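Local coordinates for Maltose/maltodextrin transport permease homologue (Bdellovibrio bacteriovorus HD100, PDB 6FFL), which binds maltotriose through its MalE-like domain, fused in the full-length protein to a MalF permease subunit, and probably takes part in maltodextrin uptake, at residues P186-T191 and E373-T378; A192-F197 and Q367-A372; G260-P265 and M335-P340; I171-E176 and P254-T259. All blocks are in the same frame, centred on the assembly; numbering follows the deposited sequence.

Interaction 1: residues P186-T191 and E373-T378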
loop_
_atom_site.group_PDB
_atom_site.type_symbol
_atom_site.label_atom_id
_atom_site.label_comp_id
_atom_site.label_asym_id
_atom_site.label_seq_id
_atom_site.Cartn_x
_atom_site.Cartn_y
_atom_site.Cartn_z
ATOM N N PRO A 186 11.140 -5.637 -16.563
ATOM C CA PRO A 186 10.904 -6.622 -15.502
ATOM C C PRO A 186 12.135 -7.484 -15.282
ATOM O O PRO A 186 12.869 -7.803 -16.221
ATOM C CB PRO A 186 9.734 -7.457 -16.040
ATOM C CG PRO A 186 9.056 -6.568 -17.037
ATOM C CD PRO A 186 10.174 -5.763 -17.664
ATOM N N ASN A 187 12.361 -7.851 -14.022
ATOM C CA ASN A 187 13.456 -8.726 -13.629
ATOM C C ASN A 187 12.870 -9.805 -12.725
ATOM O O ASN A 187 13.145 -9.837 -11.526
ATOM C CB ASN A 187 14.564 -7.942 -12.919
ATOM C CG ASN A 187 15.853 -8.731 -12.793
ATOM O OD1 ASN A 187 16.228 -9.481 -13.690
ATOM N ND2 ASN A 187 16.536 -8.566 -11.670
ATOM N N LEU A 188 12.062 -10.689 -13.314
ATOM C CA LEU A 188 11.323 -11.683 -12.546
ATOM C C LEU A 188 11.856 -13.098 -12.688
ATOM O O LEU A 188 11.608 -13.924 -11.800
ATOM C CB LEU A 188 9.840 -11.670 -12.952
ATOM C CG LEU A 188 9.171 -10.289 -12.969
ATOM C CD1 LEU A 188 7.711 -10.407 -13.409
ATOM C CD2 LEU A 188 9.297 -9.643 -11.581
ATOM N N ASN A 189 12.570 -13.412 -13.773
ATOM C CA ASN A 189 13.105 -14.769 -13.955
ATOM C C ASN A 189 14.429 -14.890 -13.201
ATOM O O ASN A 189 15.515 -15.018 -13.774
ATOM C CB ASN A 189 13.277 -15.095 -15.435
ATOM C CG ASN A 189 13.694 -16.546 -15.652
ATOM O OD1 ASN A 189 13.533 -17.383 -14.762
ATOM N ND2 ASN A 189 14.250 -16.846 -16.825
ATOM N N THR A 190 14.322 -14.850 -11.875
ATOM C CA THR A 190 15.476 -14.724 -11.002
ATOM C C THR A 190 15.411 -15.761 -9.898
ATOM O O THR A 190 14.336 -16.247 -9.534
ATOM C CB THR A 190 15.548 -13.334 -10.357
ATOM O OG1 THR A 190 14.406 -13.146 -9.499
ATOM C CG2 THR A 190 15.568 -12.254 -11.434
ATOM N N THR A 191 16.586 -16.092 -9.360
ATOM C CA THR A 191 16.620 -16.915 -8.158
ATOM C C THR A 191 15.866 -16.228 -7.027
ATOM O O THR A 191 15.166 -16.883 -6.243
ATOM C CB THR A 191 18.068 -17.199 -7.752
ATOM O OG1 THR A 191 18.714 -17.940 -8.791
ATOM C CG2 THR A 191 18.112 -18.005 -6.473
ATOM N N GLU A 373 9.865 -17.996 -14.276
ATOM C CA GLU A 373 10.114 -17.900 -15.711
ATOM C C GLU A 373 8.893 -17.355 -16.435
ATOM O O GLU A 373 9.006 -16.461 -17.282
ATOM C CB GLU A 373 10.503 -19.272 -16.281
ATOM C CG GLU A 373 11.839 -19.827 -15.773
ATOM C CD GLU A 373 11.980 -21.345 -15.932
ATOM O OE1 GLU A 373 13.051 -21.874 -15.559
ATOM O OE2 GLU A 373 11.035 -22.008 -16.422
ATOM N N GLN A 374 7.708 -17.880 -16.118
ATOM C CA GLN A 374 6.500 -17.439 -16.810
ATOM C C GLN A 374 6.018 -16.074 -16.337
ATOM O O GLN A 374 5.310 -15.389 -17.087
ATOM C CB GLN A 374 5.395 -18.488 -16.647
ATOM C CG GLN A 374 5.591 -19.674 -17.588
ATOM C CD GLN A 374 4.908 -20.947 -17.114
ATOM O OE1 GLN A 374 3.711 -20.958 -16.825
ATOM N NE2 GLN A 374 5.672 -22.027 -17.041
ATOM N N ALA A 375 6.378 -15.661 -15.118
ATOM C CA ALA A 375 6.115 -14.285 -14.706
ATOM C C ALA A 375 6.854 -13.304 -15.608
ATOM O O ALA A 375 6.278 -12.306 -16.062
ATOM C CB ALA A 375 6.512 -14.073 -13.242
ATOM N N GLN A 376 8.119 -13.589 -15.907
ATOM C CA GLN A 376 8.881 -12.720 -16.800
ATOM C C GLN A 376 8.277 -12.702 -18.202
ATOM O O GLN A 376 8.094 -11.630 -18.799
ATOM C CB GLN A 376 10.341 -13.172 -16.853
ATOM C CG GLN A 376 11.259 -12.285 -17.709
ATOM C CD GLN A 376 11.448 -10.897 -17.126
ATOM O OE1 GLN A 376 11.244 -10.685 -15.938
ATOM N NE2 GLN A 376 11.847 -9.944 -17.965
ATOM N N ILE A 377 7.965 -13.882 -18.747
ATOM C CA ILE A 377 7.457 -13.943 -20.116
ATOM C C ILE A 377 6.134 -13.199 -20.224
ATOM O O ILE A 377 5.925 -12.411 -21.154
ATOM C CB ILE A 377 7.321 -15.406 -20.592
ATOM C CG1 ILE A 377 8.700 -16.059 -20.729
ATOM C CG2 ILE A 377 6.560 -15.467 -21.938
ATOM C CD1 ILE A 377 8.657 -17.587 -20.688
ATOM N N THR A 378 5.232 -13.430 -19.267
ATOM C CA THR A 378 3.914 -12.802 -19.304
ATOM C C THR A 378 4.010 -11.293 -19.125
ATOM O O THR A 378 3.296 -10.536 -19.795
ATOM C CB THR A 378 3.021 -13.433 -18.232
ATOM O OG1 THR A 378 2.766 -14.800 -18.582
ATOM C CG2 THR A 378 1.702 -12.692 -18.111
#
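Gln376 turns its side-chain amide onto the backbone of Pro186 and Leu188, so that in the solute-binding (MalE) domain one group on helix 368-384 secures the loop leading into helix 191-205. Leu188 N donates to Gln376 OE1 over 2.7 Å, with an angle of 162° at the hydrogen. In return Gln376 NE2 gives a less straight bond to Pro186 O at 2.9 Å, standing above the plane of that carbonyl and not in line with a lone pair. The two bonds use both ends of the amide and fix its flip. The side chain reaches this place because CG is anti to the backbone N (chi1 -177°) and the chain then bends at chi2.

The side formed by Leu188, Pro186 and Ala375 is the more buried one. Leu188 CB lies 3.4 Å from Gln376 OE1, and its CD1 branch runs past the amide to Ala375, meeting the methyl CB at 3.9 Å. On that flank the amide is thus backed by buried side chains.

The other flank is more open to solvent. There Asn189, the centre of an inverse gamma turn, lays its CB 3.8 Å from Gln376 CB, while its OD1 lies over the Glu373 CG methylene at 3.1 Å. The Asn189 amide and Glu373 carboxylate planes stand almost perpendicular, at 88°, and the carboxylate turns instead to a weak hydrogen bond from Gln369.

Gln376 NE2 also bonds to Glu380 one helical turn further on. Behind the helix, Ala375 and Thr378 rest on helix 346-362, while Thr190 OG1 caps Leu193 N at the start of helix 191-205.

Interaction 2: residues A192-F197 and Q367-A372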
loop_
_atom_site.group_PDB
_atom_site.type_symbol
_atom_site.label_atom_id
_atom_site.label_comp_id
_atom_site.label_asym_id
_atom_site.label_seq_id
_atom_site.Cartn_x
_atom_site.Cartn_y
_atom_site.Cartn_z
ATOM N N ALA A 192 15.974 -14.901 -6.951
ATOM C CA ALA A 192 15.332 -14.156 -5.872
ATOM C C ALA A 192 13.823 -14.381 -5.862
ATOM O O ALA A 192 13.229 -14.622 -4.805
ATOM C CB ALA A 192 15.652 -12.667 -6.005
ATOM N N LEU A 193 13.179 -14.302 -7.029
ATOM C CA LEU A 193 11.735 -14.527 -7.035
ATOM C C LEU A 193 11.400 -15.985 -6.735
ATOM O O LEU A 193 10.460 -16.265 -5.981
ATOM C CB LEU A 193 11.120 -14.093 -8.368
ATOM C CG LEU A 193 9.594 -14.214 -8.396
ATOM C CD1 LEU A 193 8.918 -13.346 -7.306
ATOM C CD2 LEU A 193 9.042 -13.885 -9.792
ATOM N N LYS A 194 12.147 -16.931 -7.316
ATOM C CA LYS A 194 11.924 -18.337 -6.981
ATOM C C LYS A 194 12.051 -18.557 -5.477
ATOM O O LYS A 194 11.205 -19.219 -4.859
ATOM C CB LYS A 194 12.911 -19.223 -7.742
ATOM C CG LYS A 194 12.798 -20.713 -7.409
ATOM C CD LYS A 194 14.016 -21.468 -7.911
ATOM C CE LYS A 194 15.286 -20.957 -7.243
ATOM N NZ LYS A 194 15.765 -21.877 -6.178
ATOM N N ASP A 195 13.092 -17.976 -4.866
ATOM C CA ASP A 195 13.330 -18.158 -3.435
ATOM C C ASP A 195 12.219 -17.518 -2.604
ATOM O O ASP A 195 11.846 -18.041 -1.543
ATOM C CB ASP A 195 14.689 -17.564 -3.045
ATOM C CG ASP A 195 15.871 -18.447 -3.451
ATOM O OD1 ASP A 195 15.667 -19.607 -3.870
ATOM O OD2 ASP A 195 17.018 -17.969 -3.343
ATOM N N THR A 196 11.693 -16.381 -3.065
ATOM C CA THR A 196 10.561 -15.743 -2.394
ATOM C C THR A 196 9.330 -16.638 -2.431
ATOM O O THR A 196 8.652 -16.833 -1.413
ATOM C CB THR A 196 10.253 -14.396 -3.063
ATOM O OG1 THR A 196 11.371 -13.512 -2.894
ATOM C CG2 THR A 196 9.031 -13.755 -2.431
ATOM N N PHE A 197 9.004 -17.156 -3.617
ATOM C CA PHE A 197 7.931 -18.133 -3.743
ATOM C C PHE A 197 8.132 -19.295 -2.783
ATOM O O PHE A 197 7.186 -19.735 -2.116
ATOM C CB PHE A 197 7.861 -18.668 -5.175
ATOM C CG PHE A 197 7.311 -17.690 -6.176
ATOM C CD1 PHE A 197 6.687 -16.518 -5.773
ATOM C CD2 PHE A 197 7.444 -17.940 -7.537
ATOM C CE1 PHE A 197 6.171 -15.631 -6.708
ATOM C CE2 PHE A 197 6.940 -17.050 -8.484
ATOM C CZ PHE A 197 6.305 -15.886 -8.058
ATOM N N GLN A 367 5.422 -25.204 -10.344
ATOM C CA GLN A 367 6.583 -25.130 -9.462
ATOM C C GLN A 367 7.150 -23.705 -9.422
ATOM O O GLN A 367 7.034 -22.952 -10.389
ATOM C CB GLN A 367 7.664 -26.106 -9.913
ATOM C CG GLN A 367 7.237 -27.559 -9.712
ATOM C CD GLN A 367 8.382 -28.536 -9.838
ATOM O OE1 GLN A 367 8.829 -29.119 -8.850
ATOM N NE2 GLN A 367 8.860 -28.727 -11.056
ATOM N N PRO A 368 7.775 -23.313 -8.305
ATOM C CA PRO A 368 8.284 -21.931 -8.188
ATOM C C PRO A 368 9.209 -21.478 -9.312
ATOM O O PRO A 368 9.060 -20.346 -9.804
ATOM C CB PRO A 368 9.006 -21.957 -6.832
ATOM C CG PRO A 368 8.248 -22.963 -6.036
ATOM C CD PRO A 368 7.841 -24.045 -7.024
ATOM N N GLN A 369 10.162 -22.311 -9.737
ATOM C CA GLN A 369 11.065 -21.880 -10.804
ATOM C C GLN A 369 10.306 -21.614 -12.102
ATOM O O GLN A 369 10.519 -20.587 -12.761
ATOM C CB GLN A 369 12.163 -22.916 -11.031
ATOM C CG GLN A 369 13.184 -22.458 -12.067
ATOM C CD GLN A 369 14.373 -23.389 -12.159
ATOM O OE1 GLN A 369 15.077 -23.610 -11.175
ATOM N NE2 GLN A 369 14.600 -23.945 -13.340
ATOM N N ALA A 370 9.414 -22.532 -12.487
ATOM C CA ALA A 370 8.613 -22.334 -13.694
ATOM C C ALA A 370 7.761 -21.074 -13.584
ATOM O O ALA A 370 7.582 -20.341 -14.565
ATOM C CB ALA A 370 7.734 -23.564 -13.941
ATOM N N ALA A 371 7.237 -20.797 -12.390
ATOM C CA ALA A 371 6.399 -19.612 -12.212
ATOM C C ALA A 371 7.193 -18.319 -12.382
ATOM O O ALA A 371 6.682 -17.345 -12.950
ATOM C CB ALA A 371 5.741 -19.646 -10.841
ATOM N N ALA A 372 8.431 -18.276 -11.875
ATOM C CA ALA A 372 9.263 -17.093 -12.091
ATOM C C ALA A 372 9.566 -16.903 -13.570
ATOM O O ALA A 372 9.532 -15.775 -14.083
ATOM C CB ALA A 372 10.563 -17.209 -11.290
#
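Leu193 opens the contact from helix 191-205, its CD2 methyl touching the CB of Ala372 at 4.0 Å, methyl to methyl. One residue on, Lys194 lies along the more open margin. A chi1 of 177° sends its aliphatic chain over the first turn of helix 368-384: CG sits 3.9 Å from Gln369 N and CD equally close to Gln369 CB. The chain then bends at chi3, carrying the ammonium away from the partner helix to a salt bridge with Asp195 OD1, 3.2 Å from NZ. Thus the methylenes pack against helix 368-384 while the charge is answered within its own helix.

Phe197 fills the buried side. Its CB meets Pro368 CB at 3.9 Å, and its CE2 comes to 3.7 Å from Ala371 CB. The carbonyl O of Pro368 approaches the ring at its edge, in plane, 3.7 Å from CD2. The axes of segments 192-197 and 368-372 approach to 8.5 Å, a spacing consistent with the small side chains of Ala371 and Ala372; their N-to-C directions are 133° apart.

Helix 346-362 completes a three-helix packing arrangement: its Tyr358 stacks on the Phe197 ring and bonds to the Phe197 carbonyl, Leu354 touches Leu193, and Gln357 and Val361 touch Ala371.

Interaction 3: residues G260-P265 and M335-P340; sequences GKWPSP and MEVGTP
Ser264 and Val337 make the one direct side-chain hydrogen bond between the loop before strand 266-274 and the turn at the end of helix 328-335. Ser264 OG donates to Val337 O at 2.7 Å, in the carbonyl plane and on a lone pair. Its chi1 of -172° swings OG away from its own N and across to the turn.

A backbone bond follows: Thr339 N to Pro265 O, 2.9 Å and fairly straight, at 155°. Between these two bonds Gly338 closes a type I beta turn begun at Met335 and, having no side chain, lets its CA rest 3.1 Å from Pro265 O.

Two waters supplement the polar contacts. One donates a hydrogen bond to Trp262 O and a weak one to Val337 O; the other donates to Ser264 O and lies 2.8 Å from Thr339 OG1.

Apolar contacts are looser. Val337 CG2 touches Trp262 CB at 4.1 Å, and Pro265 brings CD to 3.7 Å from Gly338 CA.

Arg252 makes a cation-pi contact with Trp262 and a salt bridge to Glu336. The loop connects the two main sheets of a periplasmic-binding-protein fold, from strand 248-251 to strand 266-274, which runs parallel to strand 339-340; helix 170-173 covers Pro263 and Ser264.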
loop_
_atom_site.group_PDB
_atom_site.type_symbol
_atom_site.label_atom_id
_atom_site.label_comp_id
_atom_site.label_asym_id
_atom_site.label_seq_id
_atom_site.Cartn_x
_atom_site.Cartn_y
_atom_site.Cartn_z
ATOM N N GLY A 260 21.171 -12.362 5.247
ATOM C CA GLY A 260 21.569 -11.170 5.962
ATOM C C GLY A 260 20.918 -9.898 5.482
ATOM O O GLY A 260 21.384 -8.812 5.837
ATOM N N LYS A 261 19.849 -9.991 4.695
ATOM C CA LYS A 261 19.222 -8.823 4.094
ATOM C C LYS A 261 17.845 -8.584 4.689
ATOM O O LYS A 261 17.066 -9.520 4.881
ATOM C CB LYS A 261 19.095 -8.967 2.572
ATOM C CG LYS A 261 20.363 -9.437 1.869
ATOM C CD LYS A 261 21.485 -8.428 1.990
ATOM C CE LYS A 261 22.803 -8.987 1.423
ATOM N NZ LYS A 261 23.711 -9.633 2.446
ATOM N N TRP A 262 17.552 -7.322 4.952
ATOM C CA TRP A 262 16.218 -6.909 5.360
ATOM C C TRP A 262 15.282 -6.906 4.162
ATOM O O TRP A 262 15.602 -6.293 3.134
ATOM C CB TRP A 262 16.257 -5.502 5.953
ATOM C CG TRP A 262 17.001 -5.394 7.235
ATOM C CD1 TRP A 262 18.262 -4.909 7.421
ATOM C CD2 TRP A 262 16.527 -5.785 8.520
ATOM N NE1 TRP A 262 18.604 -4.977 8.755
ATOM C CE2 TRP A 262 17.553 -5.511 9.449
ATOM C CE3 TRP A 262 15.326 -6.337 8.979
ATOM C CZ2 TRP A 262 17.415 -5.764 10.813
ATOM C CZ3 TRP A 262 15.192 -6.596 10.335
ATOM C CH2 TRP A 262 16.231 -6.312 11.234
ATOM N N PRO A 263 14.125 -7.553 4.253
ATOM C CA PRO A 263 13.080 -7.332 3.252
ATOM C C PRO A 263 12.794 -5.844 3.122
ATOM O O PRO A 263 12.780 -5.097 4.105
ATOM C CB PRO A 263 11.883 -8.107 3.814
ATOM C CG PRO A 263 12.551 -9.243 4.584
ATOM C CD PRO A 263 13.762 -8.599 5.219
ATOM N N SER A 264 12.605 -5.407 1.886
ATOM C CA SER A 264 12.571 -3.984 1.587
ATOM C C SER A 264 11.151 -3.573 1.227
ATOM O O SER A 264 10.692 -3.848 0.109
ATOM C CB SER A 264 13.535 -3.676 0.432
ATOM O OG SER A 264 13.662 -2.282 0.244
ATOM N N PRO A 265 10.417 -2.922 2.125
ATOM C CA PRO A 265 9.063 -2.473 1.781
ATOM C C PRO A 265 9.116 -1.411 0.698
ATOM O O PRO A 265 10.098 -0.678 0.569
ATOM C CB PRO A 265 8.535 -1.892 3.099
ATOM C CG PRO A 265 9.748 -1.478 3.837
ATOM C CD PRO A 265 10.855 -2.426 3.444
ATOM N N MET A 335 11.096 2.396 7.122
ATOM C CA MET A 335 11.212 2.965 5.787
ATOM C C MET A 335 12.661 3.127 5.344
ATOM O O MET A 335 12.926 3.197 4.136
ATOM C CB MET A 335 10.485 4.311 5.741
ATOM C CG MET A 335 8.952 4.190 5.771
ATOM S SD MET A 335 8.113 5.776 5.550
ATOM C CE MET A 335 8.392 6.543 7.154
ATOM N N GLU A 336 13.597 3.176 6.293
ATOM C CA GLU A 336 15.005 3.386 5.981
ATOM C C GLU A 336 15.566 2.272 5.104
ATOM O O GLU A 336 16.468 2.510 4.293
ATOM C CB GLU A 336 15.778 3.497 7.297
ATOM C CG GLU A 336 17.273 3.317 7.242
ATOM C CD GLU A 336 17.876 3.287 8.640
ATOM O OE1 GLU A 336 17.536 4.180 9.450
ATOM O OE2 GLU A 336 18.673 2.366 8.933
ATOM N N VAL A 337 15.061 1.050 5.244
ATOM C CA VAL A 337 15.518 -0.038 4.389
ATOM C C VAL A 337 14.536 -0.323 3.260
ATOM O O VAL A 337 14.638 -1.360 2.604
ATOM C CB VAL A 337 15.814 -1.315 5.197
ATOM C CG1 VAL A 337 16.987 -1.077 6.154
ATOM C CG2 VAL A 337 14.589 -1.781 5.963
ATOM N N GLY A 338 13.591 0.581 3.013
ATOM C CA GLY A 338 12.656 0.421 1.921
ATOM C C GLY A 338 13.231 0.940 0.613
ATOM O O GLY A 338 14.347 1.457 0.546
ATOM N N THR A 339 12.452 0.772 -0.455
ATOM C CA THR A 339 12.801 1.398 -1.721
ATOM C C THR A 339 11.573 2.108 -2.273
ATOM O O THR A 339 10.442 1.723 -1.968
ATOM C CB THR A 339 13.323 0.382 -2.759
ATOM O OG1 THR A 339 12.255 -0.446 -3.213
ATOM C CG2 THR A 339 14.431 -0.498 -2.181
ATOM N N PRO A 340 11.763 3.152 -3.080
ATOM C CA PRO A 340 10.610 3.949 -3.526
ATOM C C PRO A 340 9.697 3.155 -4.447
ATOM O O PRO A 340 10.157 2.390 -5.298
ATOM C CB PRO A 340 11.253 5.128 -4.275
ATOM C CG PRO A 340 12.672 5.150 -3.822
ATOM C CD PRO A 340 13.043 3.737 -3.514
HETATM O O HOH W 1 16.851 -3.808 2.695
HETATM O O HOH W 2 11.575 -3.023 -2.344
#

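Interaction 4: residues I171-E176 and P254-T259; sequences IPAFGE and PMISET
Ala173 and Ile256 face each other with their CA atoms 6.7 Å apart, while Phe174 lies opposite Thr259 at a similar spacing. The contact joins a short helix to a connecting loop within a periplasmic-binding-protein fold. One side is a weakly bonded helical turn at about 171-173, after which Gly175 is the first residue to leave helical phi/psi, with a positive phi that glycine readily adopts. In the partner segment, the loop between strands 248-251 and 266-274 doubles back, Thr259 N returning to Ile256 O, so that Ile256 and Thr259 both point their CB atoms toward the helical turn.

Ile256 divides its two branches between two partners. Its CG1 meets the methyl of Ala173 at 3.8 Å, while CG2 comes within 3.7 Å of Phe174 CE1 and also touches CZ. The side chains of Phe174 and Ile256 cross at about a right angle. Thr259 adds its CG2 methyl near Phe174 CD1, again crosswise, so that the methyls of two residues border the CD1 and CE1 side of the ring.

On its other flank Phe174 touches Asp195 and Thr196 of helix 191-205, which places it between that helix and the loop. Ser257 ties the same loop to Ser132 and Gln133.

The polar element is a hydroxyl-to-carbonyl bond at the helical turn. Thr259 OG1, set between its backbone N and carbonyl carbon by chi1 of 76°, donates to Ala173 O at 2.7 Å, tilted 22° from the carbonyl plane.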
loop_
_atom_site.group_PDB
_atom_site.type_symbol
_atom_site.label_atom_id
_atom_site.label_comp_id
_atom_site.label_asym_id
_atom_site.label_seq_id
_atom_site.Cartn_x
_atom_site.Cartn_y
_atom_site.Cartn_z
ATOM N N ILE A 171 11.655 -10.103 -2.166
ATOM C CA ILE A 171 12.383 -10.368 -3.406
ATOM C C ILE A 171 13.809 -9.828 -3.322
ATOM O O ILE A 171 14.748 -10.613 -3.511
ATOM C CB ILE A 171 11.622 -9.820 -4.624
ATOM C CG1 ILE A 171 10.265 -10.521 -4.735
ATOM C CG2 ILE A 171 12.452 -10.034 -5.888
ATOM C CD1 ILE A 171 9.291 -9.864 -5.746
ATOM N N PRO A 172 14.044 -8.536 -3.036
ATOM C CA PRO A 172 15.432 -8.058 -2.967
ATOM C C PRO A 172 16.228 -8.656 -1.819
ATOM O O PRO A 172 17.461 -8.683 -1.901
ATOM C CB PRO A 172 15.278 -6.538 -2.800
ATOM C CG PRO A 172 13.904 -6.341 -2.231
ATOM C CD PRO A 172 13.081 -7.430 -2.853
ATOM N N ALA A 173 15.573 -9.134 -0.756
ATOM C CA ALA A 173 16.323 -9.786 0.315
ATOM C C ALA A 173 16.889 -11.127 -0.130
ATOM O O ALA A 173 17.856 -11.617 0.470
ATOM C CB ALA A 173 15.433 -9.965 1.555
ATOM N N PHE A 174 16.318 -11.728 -1.171
ATOM C CA PHE A 174 16.837 -12.966 -1.732
ATOM C C PHE A 174 17.710 -12.729 -2.952
ATOM O O PHE A 174 18.186 -13.695 -3.549
ATOM C CB PHE A 174 15.685 -13.917 -2.092
ATOM C CG PHE A 174 15.062 -14.590 -0.896
ATOM C CD1 PHE A 174 15.752 -15.576 -0.202
ATOM C CD2 PHE A 174 13.792 -14.244 -0.471
ATOM C CE1 PHE A 174 15.182 -16.198 0.893
ATOM C CE2 PHE A 174 13.214 -14.853 0.630
ATOM C CZ PHE A 174 13.911 -15.840 1.309
ATOM N N GLY A 175 17.941 -11.474 -3.331
ATOM C CA GLY A 175 18.740 -11.175 -4.502
ATOM C C GLY A 175 18.254 -9.956 -5.267
ATOM O O GLY A 175 18.107 -8.872 -4.702
ATOM N N GLU A 176 17.990 -10.126 -6.555
ATOM C CA GLU A 176 17.749 -8.986 -7.422
ATOM C C GLU A 176 16.381 -8.355 -7.161
ATOM O O GLU A 176 15.406 -9.041 -6.841
ATOM C CB GLU A 176 17.844 -9.419 -8.884
ATOM C CG GLU A 176 19.209 -9.924 -9.316
ATOM C CD GLU A 176 19.127 -10.892 -10.477
ATOM O OE1 GLU A 176 18.968 -12.115 -10.234
ATOM O OE2 GLU A 176 19.213 -10.424 -11.637
ATOM N N PRO A 254 11.262 -9.178 9.413
ATOM C CA PRO A 254 12.567 -9.649 9.899
ATOM C C PRO A 254 13.550 -9.967 8.775
ATOM O O PRO A 254 13.177 -10.434 7.692
ATOM C CB PRO A 254 12.210 -10.905 10.699
ATOM C CG PRO A 254 10.836 -10.636 11.198
ATOM C CD PRO A 254 10.143 -9.882 10.067
ATOM N N MET A 255 14.822 -9.717 9.064
ATOM C CA MET A 255 15.904 -10.011 8.132
ATOM C C MET A 255 15.922 -11.494 7.774
ATOM O O MET A 255 15.713 -12.365 8.622
ATOM C CB MET A 255 17.231 -9.588 8.771
ATOM C CG MET A 255 18.509 -10.085 8.107
ATOM S SD MET A 255 19.979 -9.706 9.117
ATOM C CE MET A 255 20.017 -7.928 8.947
ATOM N N ILE A 256 16.154 -11.789 6.498
ATOM C CA ILE A 256 16.260 -13.187 6.091
ATOM C C ILE A 256 17.573 -13.758 6.607
ATOM O O ILE A 256 18.655 -13.278 6.251
ATOM C CB ILE A 256 16.156 -13.320 4.569
ATOM C CG1 ILE A 256 14.844 -12.685 4.103
ATOM C CG2 ILE A 256 16.355 -14.782 4.131
ATOM C CD1 ILE A 256 13.613 -13.367 4.709
ATOM N N SER A 257 17.480 -14.796 7.448
ATOM C CA SER A 257 18.677 -15.329 8.097
ATOM C C SER A 257 19.714 -15.804 7.083
ATOM O O SER A 257 20.917 -15.593 7.274
ATOM C CB SER A 257 18.299 -16.480 9.030
ATOM O OG SER A 257 17.715 -15.975 10.217
ATOM N N GLU A 258 19.267 -16.445 6.000
ATOM C CA GLU A 258 20.185 -17.039 5.030
ATOM C C GLU A 258 20.965 -16.004 4.230
ATOM O O GLU A 258 22.043 -16.322 3.708
ATOM C CB GLU A 258 19.404 -17.939 4.060
ATOM C CG GLU A 258 18.994 -19.293 4.636
ATOM C CD GLU A 258 17.780 -19.241 5.578
ATOM O OE1 GLU A 258 17.092 -18.194 5.670
ATOM O OE2 GLU A 258 17.507 -20.282 6.221
ATOM N N THR A 259 20.451 -14.781 4.110
ATOM C CA THR A 259 21.066 -13.780 3.248
ATOM C C THR A 259 21.576 -12.560 3.994
ATOM O O THR A 259 22.372 -11.802 3.430
ATOM C CB THR A 259 20.066 -13.308 2.173
ATOM O OG1 THR A 259 19.110 -12.422 2.772
ATOM C CG2 THR A 259 19.315 -14.510 1.557
#

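Interactions 1 and 2 are neighbours on helix 368-384, one fastening the loop before helix 191-205 by hydrogen bonds between a side-chain amide and backbone atoms, the other packing that helix by methyl, proline and aromatic contacts. The buried apolar side of interaction 2, round Phe197, contrasts with the exposed Asn189 margin of interaction 1. Interaction 4 lies next to interaction 2, since Phe174 and Ile171 touch helix 191-205. Interactions 3 and 4 adjoin through the loop 254-265, each with a hydroxyl donating to a backbone carbonyl; interaction 3 adds bridging waters. Interaction 3 has its centre about 15 Å from the chain's centre, against 21 to 23 Å for the rest.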